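Local coordinates for protein lipid II:glycine glycyltransferase (PDB 6SNR) that probably adds the first glycine of the pentaglycine interpeptide bridge to the lysine of lipid II, with glycyl-tRNA as donor, during peptidoglycan synthesis, at residues A[49-61]-A[70-82]. Sequence-based numbering, arbitrary orientation.
Sequences GEVQGVAQLLFKK and CYISRGFVVDYSN
Leu58 and Tyr71 exchange two backbone hydrogen bonds; the one from Tyr71 N to Leu58 O is 2.7 Å long and almost straight. Val54 and Val77 form a second pair, with Val77 N to Val54 O at 2.9 Å. Between these pairs the second strand has two residues more than the first. The break holds a type II turn from Ile72 to Gly75 and a cis peptide before Phe76. A water accepts from Ser73 N and lies close to both Gln56 O and Tyr71 O.

Ile72 can be followed outward from its backbone. Its CB lies near Gln56 O. Ile72 CG2 is 3.6 Å from Gln56 O and also meets the methyl of Ala55. The other branch runs beside Leu57: CG1 touches Leu57 CG, and Ile72 CD1 ends 3.7 Å from Leu57 CD1. The Leu57 and Ile72 side chains run alongside each other in the same direction. Ala55 CB also reaches the ring edge of Phe76 at CD1, close to the ring plane.

With chi1 at 180°, the Cys70 sulfur swings away from its own N and reaches both Phe59 and Leu57. Cys70 SG lies 3.7 Å from Phe59 CZ, in an oblique sulfur-aromatic contact, and touches Leu57 CG as well. Helix 83-99 packs on Phe59, Phe76 and Val78.

At the far end, Asn82 ND2 donates to Gln52 OE1 at 2.8 Å; the amide planes are 42° apart. Asn82 OD1 caps Ala85 N, so this residue ties the N-terminus of helix 83-99 to strand 50-61. The whole is an antiparallel beta hairpin, its second strand interrupted, within a mixed sheet of this FemABX-family protein.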
# COMPACT_ATOMS: atom_id res chain seq x y z
N GLY A 49 14.79 -20.94 -24.68
CA GLY A 49 13.34 -20.78 -24.47
C GLY A 49 12.93 -20.29 -23.08
O GLY A 49 11.74 -20.20 -22.77
N GLU A 50 13.92 -20.02 -22.24
CA GLU A 50 13.67 -19.58 -20.87
C GLU A 50 14.01 -18.10 -20.77
O GLU A 50 15.17 -17.73 -20.98
CB GLU A 50 14.57 -20.37 -19.92
CG GLU A 50 14.41 -20.10 -18.44
CD GLU A 50 15.38 -20.92 -17.61
OE1 GLU A 50 15.52 -22.14 -17.89
OE2 GLU A 50 16.03 -20.37 -16.69
N VAL A 51 13.04 -17.27 -20.39
CA VAL A 51 13.29 -15.83 -20.18
C VAL A 51 14.25 -15.62 -18.99
O VAL A 51 14.08 -16.26 -17.93
CB VAL A 51 11.96 -15.10 -19.90
CG1 VAL A 51 12.19 -13.60 -19.57
CG2 VAL A 51 10.97 -15.26 -21.06
N GLN A 52 15.23 -14.73 -19.14
CA GLN A 52 16.16 -14.37 -18.04
C GLN A 52 15.98 -12.91 -17.59
O GLN A 52 16.46 -12.53 -16.51
CB GLN A 52 17.63 -14.65 -18.40
CG GLN A 52 17.97 -16.14 -18.53
CD GLN A 52 19.45 -16.36 -18.75
OE1 GLN A 52 20.29 -15.53 -18.37
NE2 GLN A 52 19.80 -17.48 -19.38
N GLY A 53 15.30 -12.08 -18.38
CA GLY A 53 14.99 -10.69 -17.94
C GLY A 53 13.98 -10.04 -18.85
O GLY A 53 13.89 -10.38 -20.04
N VAL A 54 13.22 -9.07 -18.32
CA VAL A 54 12.27 -8.30 -19.09
C VAL A 54 12.31 -6.86 -18.68
O VAL A 54 12.93 -6.52 -17.64
CB VAL A 54 10.83 -8.81 -18.90
CG1 VAL A 54 10.75 -10.28 -19.24
CG2 VAL A 54 10.36 -8.57 -17.46
N ALA A 55 11.69 -6.03 -19.47
CA ALA A 55 11.51 -4.63 -19.11
C ALA A 55 10.37 -4.03 -19.90
O ALA A 55 10.14 -4.36 -21.07
CB ALA A 55 12.82 -3.86 -19.31
N GLN A 56 9.61 -3.18 -19.24
CA GLN A 56 8.59 -2.39 -19.82
C GLN A 56 9.07 -0.93 -19.85
O GLN A 56 9.41 -0.34 -18.84
CB GLN A 56 7.33 -2.48 -18.98
CG GLN A 56 6.22 -1.69 -19.52
CD GLN A 56 4.93 -2.06 -18.86
OE1 GLN A 56 4.66 -1.66 -17.71
NE2 GLN A 56 4.15 -2.84 -19.54
N LEU A 57 9.16 -0.39 -21.05
CA LEU A 57 9.64 0.98 -21.32
C LEU A 57 8.49 1.88 -21.52
O LEU A 57 7.58 1.59 -22.33
CB LEU A 57 10.52 0.96 -22.62
CG LEU A 57 11.89 0.31 -22.62
CD1 LEU A 57 12.00 -1.08 -22.09
CD2 LEU A 57 12.45 0.39 -24.06
N LEU A 58 8.45 3.01 -20.82
CA LEU A 58 7.44 4.00 -21.02
C LEU A 58 8.10 5.20 -21.67
O LEU A 58 9.12 5.70 -21.21
CB LEU A 58 6.80 4.45 -19.70
CG LEU A 58 5.99 3.33 -19.02
CD1 LEU A 58 5.49 3.76 -17.63
CD2 LEU A 58 4.81 2.96 -19.89
N PHE A 59 7.47 5.68 -22.72
CA PHE A 59 7.91 6.90 -23.42
C PHE A 59 6.94 8.06 -23.31
O PHE A 59 5.71 7.87 -23.40
CB PHE A 59 8.08 6.57 -24.95
CG PHE A 59 9.20 5.65 -25.23
CD1 PHE A 59 10.47 6.10 -25.50
CD2 PHE A 59 9.01 4.28 -25.29
CE1 PHE A 59 11.50 5.24 -25.76
CE2 PHE A 59 10.04 3.42 -25.52
CZ PHE A 59 11.32 3.87 -25.77
N LYS A 60 7.49 9.29 -23.24
CA LYS A 60 6.66 10.46 -23.23
C LYS A 60 7.43 11.58 -23.90
O LYS A 60 8.59 11.76 -23.62
CB LYS A 60 6.22 10.89 -21.84
CG LYS A 60 5.20 12.02 -21.80
CD LYS A 60 4.67 12.27 -20.41
CE LYS A 60 3.85 13.54 -20.32
NZ LYS A 60 3.18 13.67 -18.98
N LYS A 61 6.73 12.34 -24.75
CA LYS A 61 7.34 13.48 -25.46
C LYS A 61 7.72 14.58 -24.48
O LYS A 61 6.98 14.90 -23.54
CB LYS A 61 6.34 14.00 -26.49
CG LYS A 61 6.76 15.30 -27.20
CD LYS A 61 5.56 16.24 -27.34
CE LYS A 61 4.93 16.54 -25.99
NZ LYS A 61 4.43 17.94 -25.77
N CYS A 70 12.74 7.93 -22.26
CA CYS A 70 12.50 6.49 -22.05
C CYS A 70 12.63 6.20 -20.57
O CYS A 70 13.73 6.25 -20.00
CB CYS A 70 13.49 5.63 -22.84
SG CYS A 70 13.26 3.85 -22.63
N TYR A 71 11.51 5.87 -19.91
CA TYR A 71 11.56 5.61 -18.48
C TYR A 71 11.12 4.17 -18.20
O TYR A 71 9.96 3.80 -18.51
CB TYR A 71 10.67 6.61 -17.75
CG TYR A 71 10.59 6.45 -16.24
CD1 TYR A 71 11.66 5.98 -15.48
CD2 TYR A 71 9.37 6.70 -15.59
CE1 TYR A 71 11.55 5.79 -14.10
CE2 TYR A 71 9.26 6.52 -14.21
CZ TYR A 71 10.35 6.09 -13.48
OH TYR A 71 10.19 5.88 -12.10
N ILE A 72 12.03 3.40 -17.67
CA ILE A 72 11.83 1.98 -17.31
C ILE A 72 11.54 1.96 -15.82
O ILE A 72 12.43 1.71 -15.00
CB ILE A 72 13.01 1.07 -17.68
CG1 ILE A 72 13.41 1.28 -19.16
CG2 ILE A 72 12.69 -0.41 -17.40
CD1 ILE A 72 14.49 0.38 -19.70
N SER A 73 10.29 2.23 -15.47
CA SER A 73 9.92 2.54 -14.04
C SER A 73 9.94 1.26 -13.21
O SER A 73 9.16 0.30 -13.43
CB SER A 73 8.52 3.20 -13.97
OG SER A 73 7.49 2.44 -14.64
N ARG A 74 10.87 1.21 -12.24
CA ARG A 74 11.16 0.02 -11.43
C ARG A 74 11.62 -1.22 -12.24
O ARG A 74 11.53 -2.34 -11.79
CB ARG A 74 9.99 -0.31 -10.50
CG ARG A 74 9.76 0.76 -9.42
CD ARG A 74 10.73 0.56 -8.32
NE ARG A 74 10.50 1.45 -7.17
CZ ARG A 74 11.38 2.31 -6.66
NH1 ARG A 74 12.58 2.49 -7.22
NH2 ARG A 74 11.02 2.98 -5.54
N GLY A 75 12.18 -0.98 -13.42
CA GLY A 75 12.95 -1.98 -14.17
C GLY A 75 14.40 -1.57 -14.27
O GLY A 75 14.80 -0.58 -13.61
N PHE A 76 15.22 -2.29 -15.05
CA PHE A 76 14.89 -3.59 -15.63
C PHE A 76 14.57 -4.67 -14.59
O PHE A 76 15.07 -4.64 -13.45
CB PHE A 76 16.09 -4.16 -16.40
CG PHE A 76 16.82 -3.20 -17.32
CD1 PHE A 76 16.31 -2.84 -18.56
CD2 PHE A 76 18.05 -2.68 -16.94
CE1 PHE A 76 17.01 -2.04 -19.42
CE2 PHE A 76 18.76 -1.86 -17.80
CZ PHE A 76 18.26 -1.55 -19.04
N VAL A 77 13.77 -5.65 -14.98
CA VAL A 77 13.43 -6.80 -14.13
C VAL A 77 14.36 -7.95 -14.50
O VAL A 77 14.12 -8.73 -15.45
CB VAL A 77 11.96 -7.17 -14.22
CG1 VAL A 77 11.66 -8.33 -13.28
CG2 VAL A 77 11.07 -5.97 -13.90
N VAL A 78 15.45 -8.01 -13.76
CA VAL A 78 16.58 -8.89 -14.05
C VAL A 78 17.42 -9.04 -12.78
O VAL A 78 17.41 -8.19 -11.94
CB VAL A 78 17.43 -8.37 -15.23
CG1 VAL A 78 18.22 -7.10 -14.91
CG2 VAL A 78 18.36 -9.45 -15.74
N ASP A 79 18.14 -10.14 -12.69
CA ASP A 79 19.22 -10.31 -11.71
C ASP A 79 20.40 -9.44 -12.18
O ASP A 79 20.99 -9.72 -13.23
CB ASP A 79 19.55 -11.80 -11.59
CG ASP A 79 20.70 -12.10 -10.63
OD1 ASP A 79 21.33 -11.17 -10.09
OD2 ASP A 79 20.95 -13.32 -10.42
N TYR A 80 20.74 -8.40 -11.40
CA TYR A 80 21.77 -7.40 -11.77
C TYR A 80 23.18 -8.01 -11.68
O TYR A 80 24.13 -7.39 -12.17
CB TYR A 80 21.63 -6.09 -10.98
CG TYR A 80 20.49 -5.25 -11.53
CD1 TYR A 80 19.16 -5.54 -11.21
CD2 TYR A 80 20.72 -4.24 -12.47
CE1 TYR A 80 18.10 -4.83 -11.79
CE2 TYR A 80 19.70 -3.53 -13.05
CZ TYR A 80 18.38 -3.82 -12.70
OH TYR A 80 17.40 -3.12 -13.33
N SER A 81 23.28 -9.21 -11.11
CA SER A 81 24.51 -10.00 -11.22
C SER A 81 24.63 -10.84 -12.50
O SER A 81 25.69 -11.44 -12.74
CB SER A 81 24.66 -10.90 -10.01
OG SER A 81 24.54 -10.15 -8.82
N ASN A 82 23.59 -10.89 -13.32
CA ASN A 82 23.63 -11.61 -14.60
C ASN A 82 24.05 -10.61 -15.67
O ASN A 82 23.22 -9.93 -16.29
CB ASN A 82 22.25 -12.20 -14.88
CG ASN A 82 22.21 -13.07 -16.11
OD1 ASN A 82 23.03 -12.92 -17.02
ND2 ASN A 82 21.20 -13.96 -16.18
O HOH W 1 17.22 -12.61 -14.05
O HOH W 2 8.45 1.86 -17.61